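Local coordinates for polysaccharide biosynthesis protein CapD (Bacillus thuringiensis HD-771, PDB 6BWC) that binds NADP and UDP-N-acetylglucosamine and probably acts as a short-chain dehydrogenase-type sugar-modifying enzyme in the pathway to CMP-pseudaminic acid, at residues Lys21-Asn26 with Gln209-Thr214; Asp65-Asp70 with Val102-Phe107; Gly170-Ser175 with Phe203-Asn208. The protein carries 2 engineered substitutions. All blocks are in the same frame, centred on the assembly; numbering follows the deposited sequence.

Contact 1: Lys21-Asn26 with Gln209-Thr214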
# COMPACT_ATOMS: atom_id res chain seq x y z
N LYS C 21 23.29 11.77 18.43
CA LYS C 21 23.78 11.60 19.80
C LYS C 21 24.25 12.93 20.41
O LYS C 21 23.85 13.26 21.53
CB LYS C 21 24.95 10.63 19.90
CG LYS C 21 24.57 9.15 19.93
CD LYS C 21 25.60 8.31 20.71
CE LYS C 21 27.01 8.32 20.12
NZ LYS C 21 28.04 8.39 21.20
N SER C 22 25.08 13.68 19.69
CA SER C 22 25.57 14.95 20.25
C SER C 22 24.39 15.87 20.63
O SER C 22 24.35 16.38 21.74
CB SER C 22 26.56 15.67 19.32
OG SER C 22 27.51 16.40 20.07
N ILE C 23 23.41 16.03 19.72
CA ILE C 23 22.15 16.75 20.06
C ILE C 23 21.47 16.20 21.33
O ILE C 23 21.00 16.99 22.16
CB ILE C 23 21.11 16.71 18.90
CG1 ILE C 23 21.62 17.49 17.68
CG2 ILE C 23 19.76 17.30 19.36
CD1 ILE C 23 20.86 17.20 16.40
N LEU C 24 21.39 14.87 21.45
CA LEU C 24 20.78 14.18 22.61
C LEU C 24 21.34 14.65 23.92
O LEU C 24 20.59 15.06 24.81
CB LEU C 24 20.98 12.66 22.50
CG LEU C 24 20.57 11.77 23.68
CD1 LEU C 24 19.19 12.17 24.17
CD2 LEU C 24 20.61 10.31 23.27
N SER C 25 22.67 14.56 24.05
CA SER C 25 23.33 14.96 25.29
C SER C 25 23.24 16.48 25.52
O SER C 25 23.16 16.93 26.66
CB SER C 25 24.77 14.47 25.32
OG SER C 25 25.44 14.79 24.11
N ASN C 26 23.21 17.28 24.46
CA ASN C 26 23.12 18.73 24.65
C ASN C 26 21.74 19.10 25.11
O ASN C 26 21.60 19.86 26.06
CB ASN C 26 23.54 19.52 23.40
CG ASN C 26 25.08 19.61 23.22
OD1 ASN C 26 25.64 20.70 23.17
ND2 ASN C 26 25.75 18.45 23.12
N GLN C 209 29.98 22.62 16.50
CA GLN C 209 29.48 23.56 15.50
C GLN C 209 28.16 23.05 14.86
O GLN C 209 27.18 23.79 14.76
CB GLN C 209 30.59 23.83 14.46
CG GLN C 209 31.68 24.78 14.97
CD GLN C 209 32.73 25.16 13.93
OE1 GLN C 209 33.33 24.31 13.26
NE2 GLN C 209 32.97 26.44 13.80
N ALA C 210 28.15 21.77 14.48
CA ALA C 210 26.98 21.11 13.89
C ALA C 210 25.85 21.01 14.89
O ALA C 210 24.73 21.38 14.59
CB ALA C 210 27.34 19.72 13.36
N THR C 211 26.16 20.50 16.06
CA THR C 211 25.17 20.41 17.14
C THR C 211 24.52 21.78 17.51
O THR C 211 23.28 21.87 17.59
CB THR C 211 25.80 19.76 18.40
OG1 THR C 211 26.73 18.74 18.02
CG2 THR C 211 24.74 19.13 19.28
N MET C 212 25.34 22.82 17.71
CA MET C 212 24.85 24.14 18.13
C MET C 212 24.07 24.83 17.04
O MET C 212 23.09 25.52 17.32
CB MET C 212 25.98 25.05 18.61
CG MET C 212 26.60 24.66 19.94
SD MET C 212 25.40 24.15 21.20
CE MET C 212 24.34 25.62 21.25
N LEU C 213 24.51 24.66 15.80
CA LEU C 213 23.79 25.19 14.65
C LEU C 213 22.35 24.70 14.67
O LEU C 213 21.42 25.51 14.64
CB LEU C 213 24.49 24.77 13.34
CG LEU C 213 23.89 25.30 12.02
CD1 LEU C 213 23.87 26.83 12.03
CD2 LEU C 213 24.60 24.78 10.76
N THR C 214 22.18 23.38 14.76
CA THR C 214 20.87 22.73 14.77
C THR C 214 20.00 23.15 15.98
O THR C 214 18.87 23.63 15.81
CB THR C 214 20.98 21.18 14.74
OG1 THR C 214 22.10 20.76 13.94
CG2 THR C 214 19.69 20.56 14.16
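Thr211 of helix 207-220 meets Ser22, Ile23 and Asn26 of helix 18-29. Its CG2 reaches the backbone of that helix, 3.4 Å from Ile23 N. It also lies 3.9 Å from Ile23 CG1, as the two side chains slide past each other in opposite directions. At chi1 -36° OG1 stays beside the backbone N, and the methyl CG2 is left roughly opposite that N, pointing at the other helix. The hydroxyl of Thr211 faces Ser22, whose OG donates a weak hydrogen bond of 3.2 Å to Thr211 OG1. The main polar partner of Thr211 OG1 is Leu207 O, one turn earlier in its helix. On the inner side Ile23 CD1 meets Thr214 CG2 at 4.2 Å. On the outer side the Asn26 side chain crosses that of Thr211 at about a right angle, its CG 4.0 Å from Thr211 CG2. A bond of 2.9 Å from Asn26 ND2 to Ser22 O steadies that amide, with the donor above the carbonyl plane. The segment axes cross at -62° and come within 9.3 Å. Thr214 and Leu213 continue the packing onto strands 123-129, 163-169 and 226-229. This is helix-on-helix packing over the central sheet of a Rossmann-type fold; helix 18-29 follows what is probably the cofactor site's glycine-rich turn.

Contact 2: Asp65-Asp70 with Val102-Phe107. With NAP (NADP nicotinamide-adenine-dinucleotide phosphate), chain N.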
# COMPACT_ATOMS: atom_id res chain seq x y z
N ASP C 65 11.46 2.99 11.54
CA ASP C 65 11.98 3.44 10.26
C ASP C 65 11.14 4.58 9.69
O ASP C 65 9.96 4.42 9.54
CB ASP C 65 12.00 2.28 9.30
CG ASP C 65 12.75 2.57 8.03
OD1 ASP C 65 12.49 3.61 7.38
OD2 ASP C 65 13.61 1.74 7.66
N ILE C 66 11.79 5.70 9.34
CA ILE C 66 11.11 6.88 8.72
C ILE C 66 10.42 6.64 7.36
O ILE C 66 9.66 7.49 6.90
CB ILE C 66 11.97 8.22 8.69
CG1 ILE C 66 13.44 8.09 8.28
CG2 ILE C 66 12.06 8.83 10.07
CD1 ILE C 66 13.66 8.02 6.81
N ARG C 67 10.67 5.48 6.73
CA ARG C 67 9.90 5.02 5.57
C ARG C 67 8.47 4.58 6.00
O ARG C 67 7.53 4.59 5.20
CB ARG C 67 10.64 3.88 4.86
CG ARG C 67 12.05 4.24 4.32
CD ARG C 67 12.84 3.01 3.84
NE ARG C 67 14.18 3.34 3.29
CZ ARG C 67 14.97 2.48 2.61
NH1 ARG C 67 14.58 1.22 2.38
NH2 ARG C 67 16.16 2.87 2.15
N ASN C 68 8.32 4.21 7.28
CA ASN C 68 7.05 3.84 7.90
C ASN C 68 6.31 5.05 8.49
O ASN C 68 6.68 5.51 9.56
CB ASN C 68 7.34 2.81 9.03
CG ASN C 68 6.17 1.90 9.32
OD1 ASN C 68 5.02 2.21 9.05
ND2 ASN C 68 6.48 0.75 9.88
N TYR C 69 5.28 5.57 7.81
CA TYR C 69 4.57 6.74 8.35
C TYR C 69 3.96 6.47 9.74
O TYR C 69 4.26 7.18 10.70
CB TYR C 69 3.48 7.26 7.40
CG TYR C 69 2.64 8.34 8.08
CD1 TYR C 69 3.08 9.67 8.14
CD2 TYR C 69 1.44 8.00 8.72
CE1 TYR C 69 2.33 10.64 8.81
CE2 TYR C 69 0.68 8.96 9.39
CZ TYR C 69 1.12 10.28 9.44
OH TYR C 69 0.32 11.19 10.12
N ASP C 70 3.09 5.46 9.82
CA ASP C 70 2.45 5.00 11.08
C ASP C 70 3.34 4.92 12.31
O ASP C 70 2.85 5.11 13.42
CB ASP C 70 1.92 3.58 10.88
CG ASP C 70 0.63 3.51 10.09
OD1 ASP C 70 0.17 4.54 9.57
OD2 ASP C 70 0.09 2.38 10.00
N VAL C 102 16.02 7.58 -2.24
CA VAL C 102 14.71 8.24 -2.41
C VAL C 102 13.81 7.94 -1.23
O VAL C 102 13.20 8.86 -0.69
CB VAL C 102 13.94 7.84 -3.70
CG1 VAL C 102 12.58 8.51 -3.78
CG2 VAL C 102 14.73 8.19 -4.95
N LEU C 103 13.71 6.68 -0.83
CA LEU C 103 12.82 6.30 0.26
C LEU C 103 13.25 6.98 1.58
O LEU C 103 12.45 7.61 2.26
CB LEU C 103 12.72 4.77 0.40
CG LEU C 103 12.11 3.96 -0.78
CD1 LEU C 103 12.07 2.46 -0.53
CD2 LEU C 103 10.71 4.44 -1.13
N THR C 104 14.52 6.89 1.91
CA THR C 104 14.99 7.42 3.18
C THR C 104 15.06 8.97 3.15
O THR C 104 14.54 9.63 4.07
CB THR C 104 16.33 6.74 3.55
OG1 THR C 104 16.13 5.32 3.67
CG2 THR C 104 16.89 7.27 4.87
N ASN C 105 15.68 9.55 2.11
CA ASN C 105 15.89 11.00 2.06
C ASN C 105 14.67 11.85 1.64
O ASN C 105 14.49 12.96 2.17
CB ASN C 105 17.13 11.36 1.21
CG ASN C 105 18.46 10.88 1.82
OD1 ASN C 105 18.50 10.33 2.92
ND2 ASN C 105 19.56 11.09 1.08
N ILE C 106 13.83 11.36 0.70
CA ILE C 106 12.62 12.11 0.25
C ILE C 106 11.35 11.61 0.95
O ILE C 106 10.76 12.35 1.76
CB ILE C 106 12.42 12.08 -1.29
CG1 ILE C 106 13.65 12.66 -2.00
CG2 ILE C 106 11.16 12.85 -1.71
CD1 ILE C 106 13.69 12.39 -3.49
N PHE C 107 10.96 10.35 0.66
CA PHE C 107 9.69 9.78 1.15
C PHE C 107 9.62 9.83 2.66
O PHE C 107 8.57 10.13 3.22
CB PHE C 107 9.44 8.34 0.61
CG PHE C 107 8.16 7.67 1.15
CD1 PHE C 107 6.90 8.28 1.03
CD2 PHE C 107 8.22 6.41 1.80
CE1 PHE C 107 5.73 7.68 1.52
CE2 PHE C 107 7.05 5.80 2.28
CZ PHE C 107 5.81 6.43 2.13
PA NAP N . 24.85 8.98 10.81
O1A NAP N . 25.91 8.84 11.87
O2A NAP N . 24.86 7.94 9.73
O5B NAP N . 23.41 9.04 11.48
C5B NAP N . 22.28 8.53 10.77
C4B NAP N . 21.14 8.27 11.76
O4B NAP N . 19.91 7.95 11.11
C3B NAP N . 21.46 7.07 12.61
O3B NAP N . 20.84 7.34 13.86
C2B NAP N . 20.81 5.93 11.85
O2B NAP N . 20.66 4.84 12.73
C1B NAP N . 19.51 6.60 11.38
N9A NAP N . 18.79 6.09 10.16
C8A NAP N . 19.26 5.78 8.92
N7A NAP N . 18.26 5.37 8.07
C5A NAP N . 17.12 5.43 8.78
C6A NAP N . 15.67 5.15 8.56
N6A NAP N . 15.21 4.72 7.38
N1A NAP N . 14.81 5.35 9.57
C2A NAP N . 15.21 5.78 10.78
N3A NAP N . 16.50 6.05 11.07
C4A NAP N . 17.48 5.90 10.14
O3 NAP N . 24.86 10.43 10.12
PN NAP N . 25.34 11.84 10.76
O1N NAP N . 24.95 11.97 12.22
O2N NAP N . 26.75 12.10 10.32
O5D NAP N . 24.51 12.88 9.88
C5D NAP N . 23.21 13.22 10.29
C4D NAP N . 22.55 14.12 9.25
O4D NAP N . 23.49 15.15 8.90
C3D NAP N . 22.10 13.47 7.92
O3D NAP N . 20.77 13.92 7.64
C2D NAP N . 23.06 13.99 6.88
O2D NAP N . 22.45 14.17 5.60
C1D NAP N . 23.51 15.32 7.48
N1N NAP N . 24.84 15.78 7.06
C2N NAP N . 25.91 15.15 7.57
C3N NAP N . 27.21 15.50 7.25
C7N NAP N . 28.40 14.78 7.78
O7N NAP N . 29.51 15.05 7.30
N7N NAP N . 28.29 13.85 8.73
C4N NAP N . 27.44 16.65 6.33
C5N NAP N . 26.20 17.25 5.84
C6N NAP N . 24.95 16.82 6.23
P2B NAP N . 20.38 3.35 12.18
O1X NAP N . 20.62 2.57 13.46
O2X NAP N . 18.92 3.31 11.80
O3X NAP N . 21.36 3.10 11.02
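Arg67 reaches along helix 98-118 and ends against Leu103 and Thr104. From CB the chain runs straight, extended from CG to NE, and crosses the Leu103 side chain at about a right angle. Arg67 CG lies 4.0 Å from Leu103 CB, and CD follows over the same carbon. Further out, Leu103 CB sits over one face of the guanidinium, toward its rim. Arg67 NE then donates to Thr104 OG1 at 2.8 Å. Arg67 NH2 donates to the same oxygen at 2.9 Å. Both bonds come side-on to one oxygen, which lies close to the guanidinium plane (12° off it), and this limits rotation of the group. NH1 reaches Leu103 CD1, and NH2 also forms a salt bridge with Glu100.

The base of the arginine is fixed too. Its backbone N bonds to Asp65 OD1 at 2.7 Å on the anti lone pair, closing an Asx turn. Its carbonyl O meets Phe107 CE2. Ile66, within the turn, extends its side chain to the helix, with CD1 3.8 Å from Thr104 CG2. Asn111 ND2 holds the Ile66 carbonyl from further along the helix.

The same turn reads the adenine of NADP. The adenine N6A donates to Asp65 OD1 at 2.9 Å, so that oxygen serves both the turn and the cofactor. Ile66 N donates to N1A at 3.0 Å. Asp65 packs on Asp65 of a second subunit, and Asn68 on Leu103 of that subunit, so the contact borders a subunit interface. An acidic side chain and the next backbone N-H pairing with N6 and N1 of adenine form the adenine end of the cofactor pocket in this Rossmann-type enzyme.

Contact 3: Gly170-Ser175 with Phe203-Asn208. With UD1 (uridine-diphosphate-N-acetylglucosamine), chain O.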
# COMPACT_ATOMS: atom_id res chain seq x y z
N GLY C 170 28.39 21.33 6.46
CA GLY C 170 29.51 20.79 5.69
C GLY C 170 30.14 19.65 6.44
O GLY C 170 29.66 19.27 7.49
N ASN C 171 31.23 19.13 5.91
CA ASN C 171 31.77 17.86 6.39
C ASN C 171 31.96 17.91 7.87
O ASN C 171 32.74 18.70 8.35
CB ASN C 171 33.09 17.51 5.70
CG ASN C 171 32.92 17.29 4.22
OD1 ASN C 171 32.36 18.14 3.53
ND2 ASN C 171 33.40 16.16 3.73
N VAL C 172 31.25 17.06 8.60
CA VAL C 172 31.31 17.05 10.06
C VAL C 172 32.41 16.12 10.49
O VAL C 172 32.31 14.92 10.29
CB VAL C 172 29.97 16.63 10.70
CG1 VAL C 172 30.01 16.85 12.21
CG2 VAL C 172 28.83 17.46 10.09
N MET C 173 33.43 16.68 11.13
CA MET C 173 34.70 15.96 11.36
C MET C 173 34.65 14.79 12.36
O MET C 173 34.22 14.94 13.52
CB MET C 173 35.78 16.93 11.80
CG MET C 173 35.91 18.11 10.89
SD MET C 173 37.49 18.93 11.08
CE MET C 173 36.86 20.59 10.82
N GLY C 174 35.12 13.63 11.90
CA GLY C 174 35.08 12.39 12.68
C GLY C 174 33.75 11.67 12.65
O GLY C 174 33.64 10.57 13.23
N SER C 175 32.75 12.25 11.97
CA SER C 175 31.42 11.66 11.90
C SER C 175 31.47 10.31 11.20
O SER C 175 32.28 10.12 10.27
CB SER C 175 30.45 12.59 11.17
OG SER C 175 30.75 12.64 9.78
N PHE C 203 34.27 22.49 2.64
CA PHE C 203 33.86 23.17 3.89
C PHE C 203 33.73 22.13 5.00
O PHE C 203 33.04 21.14 4.80
CB PHE C 203 32.51 23.87 3.73
CG PHE C 203 32.57 25.18 3.02
CD1 PHE C 203 32.14 25.31 1.71
CD2 PHE C 203 33.03 26.32 3.68
CE1 PHE C 203 32.19 26.54 1.06
CE2 PHE C 203 33.08 27.54 3.04
CZ PHE C 203 32.65 27.66 1.74
N MET C 204 34.36 22.35 6.14
CA MET C 204 34.33 21.40 7.26
C MET C 204 34.02 22.08 8.62
O MET C 204 34.58 23.14 8.92
CB MET C 204 35.64 20.59 7.34
CG MET C 204 36.06 19.93 6.02
SD MET C 204 37.24 18.55 5.98
CE MET C 204 36.56 17.40 7.14
N MET C 205 33.14 21.45 9.41
CA MET C 205 32.70 21.96 10.71
C MET C 205 32.95 20.92 11.81
O MET C 205 33.14 19.74 11.53
CB MET C 205 31.21 22.39 10.66
CG MET C 205 30.20 21.27 10.54
SD MET C 205 28.55 21.74 9.93
CE MET C 205 28.13 22.99 11.15
N THR C 206 33.01 21.37 13.06
CA THR C 206 33.11 20.49 14.24
C THR C 206 31.74 19.83 14.61
O THR C 206 30.66 20.23 14.14
CB THR C 206 33.72 21.23 15.48
OG1 THR C 206 32.81 22.21 15.99
CG2 THR C 206 35.09 21.90 15.15
N LEU C 207 31.79 18.81 15.44
CA LEU C 207 30.57 18.18 15.90
C LEU C 207 29.73 19.18 16.67
O LEU C 207 28.53 19.19 16.50
CB LEU C 207 30.91 16.98 16.77
CG LEU C 207 29.82 16.11 17.35
CD1 LEU C 207 28.79 15.74 16.30
CD2 LEU C 207 30.45 14.85 17.93
N ASN C 208 30.39 20.02 17.48
CA ASN C 208 29.72 21.06 18.31
C ASN C 208 29.22 22.23 17.50
O ASN C 208 28.21 22.82 17.83
CB ASN C 208 30.65 21.65 19.40
CG ASN C 208 31.12 20.61 20.39
OD1 ASN C 208 32.19 20.04 20.22
ND2 ASN C 208 30.31 20.33 21.40
C1' UD1 O . 30.26 14.36 3.71
C2' UD1 O . 28.89 13.78 4.05
C3' UD1 O . 27.81 14.28 3.09
C4' UD1 O . 27.85 15.80 2.94
C5' UD1 O . 29.28 16.36 2.84
C6' UD1 O . 29.26 17.88 3.04
C7' UD1 O . 29.37 11.57 5.02
C8' UD1 O . 29.60 10.10 4.71
N2' UD1 O . 28.94 12.33 4.01
O1' UD1 O . 30.60 14.04 2.38
O3' UD1 O . 26.53 13.84 3.58
O4' UD1 O . 27.11 16.20 1.80
O5' UD1 O . 30.18 15.76 3.79
O6' UD1 O . 30.20 18.54 2.19
O7' UD1 O . 29.64 12.01 6.14
N1 UD1 O . 38.08 10.59 0.20
C2 UD1 O . 39.32 9.93 -0.07
N3 UD1 O . 39.41 8.60 0.10
C4 UD1 O . 38.36 7.87 0.52
C5 UD1 O . 37.16 8.47 0.80
C6 UD1 O . 37.04 9.84 0.65
O2 UD1 O . 40.32 10.55 -0.47
O4 UD1 O . 38.45 6.64 0.68
C1B UD1 O . 37.93 12.05 0.01
C2B UD1 O . 36.68 12.49 -0.76
O2' UD1 O . 36.88 12.51 -2.16
C3B UD1 O . 36.35 13.85 -0.17
C4B UD1 O . 36.87 13.73 1.24
O4B UD1 O . 37.80 12.65 1.27
O3B UD1 O . 37.03 14.95 -0.79
C5B UD1 O . 35.77 13.48 2.27
O5B UD1 O . 35.07 12.24 2.08
PA UD1 O . 33.97 11.91 3.20
O1A UD1 O . 33.48 10.48 3.15
O2A UD1 O . 34.42 12.43 4.58
O3A UD1 O . 32.78 12.98 3.00
PB UD1 O . 32.08 13.73 1.75
O1B UD1 O . 31.82 12.73 0.63
O2B UD1 O . 32.73 15.05 1.35
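Asn171 and Met204 form one bridge of a short parallel beta pair, and Val172 and Met205 form the next. Strand 171-172 is an edge of a three-stranded mixed sheet and pairs with its middle strand 201-205. The backbone ladder is the tight part. Asn171 N donates to Phe203 O at 2.9 Å, Met205 N returns to Asn171 O at 3.0 Å, and Met173 N reaches Met205 O at 3.1 Å. Met204 lies on the Asn171 face. Its CB meets Met173 CE at 3.7 Å, the two side chains crossing at about a right angle. On the other face Met205 CG lies 4.1 Å from Val172 CG2. Met205 CG sits between its backbone N and carbonyl carbon (chi1 71°), on the side of Gly170 O. SD follows and accepts a weak bond from Gly170 N.

Packing thins where the strand gives way to helix 207-220. There Val172 CG1 lies 4.0 Å from Leu207 CA, and Thr206 and Leu207 are partly exposed. A type II turn from Val172 to Ser175 brings Ser175 OG to Val172 O, and that hydroxyl also bonds the NADP carboxamide. At the bound UDP-N-acetylglucosamine, Asn171 ND2 donates to its phosphate oxygen O2B, and Asn171 OD1 accepts from its sugar O6' at 2.6 Å.

In the fold
Contacts 1 and 3 are neighbours that share helix 207-220, with centres 12 Å apart. They touch directly: Ala210 CA meets Met205 CE at 3.5 Å, and Ser22 OG meets Leu207 CG at 3.6 Å. Contact 2 stands apart. Its centre is 23 Å from that of contact 1 and 25 Å from that of contact 3, and its nearest atoms are about 14 Å from either. NADP joins the distant parts, with adenine at contact 2 and the nicotinamide end at contact 3. Contact 3 also holds the sugar nucleotide. Contact 1 stands back from both ligands: the Ile23 side chain is about 8 Å from NADP and that of Thr214 about 13 Å from the sugar nucleotide.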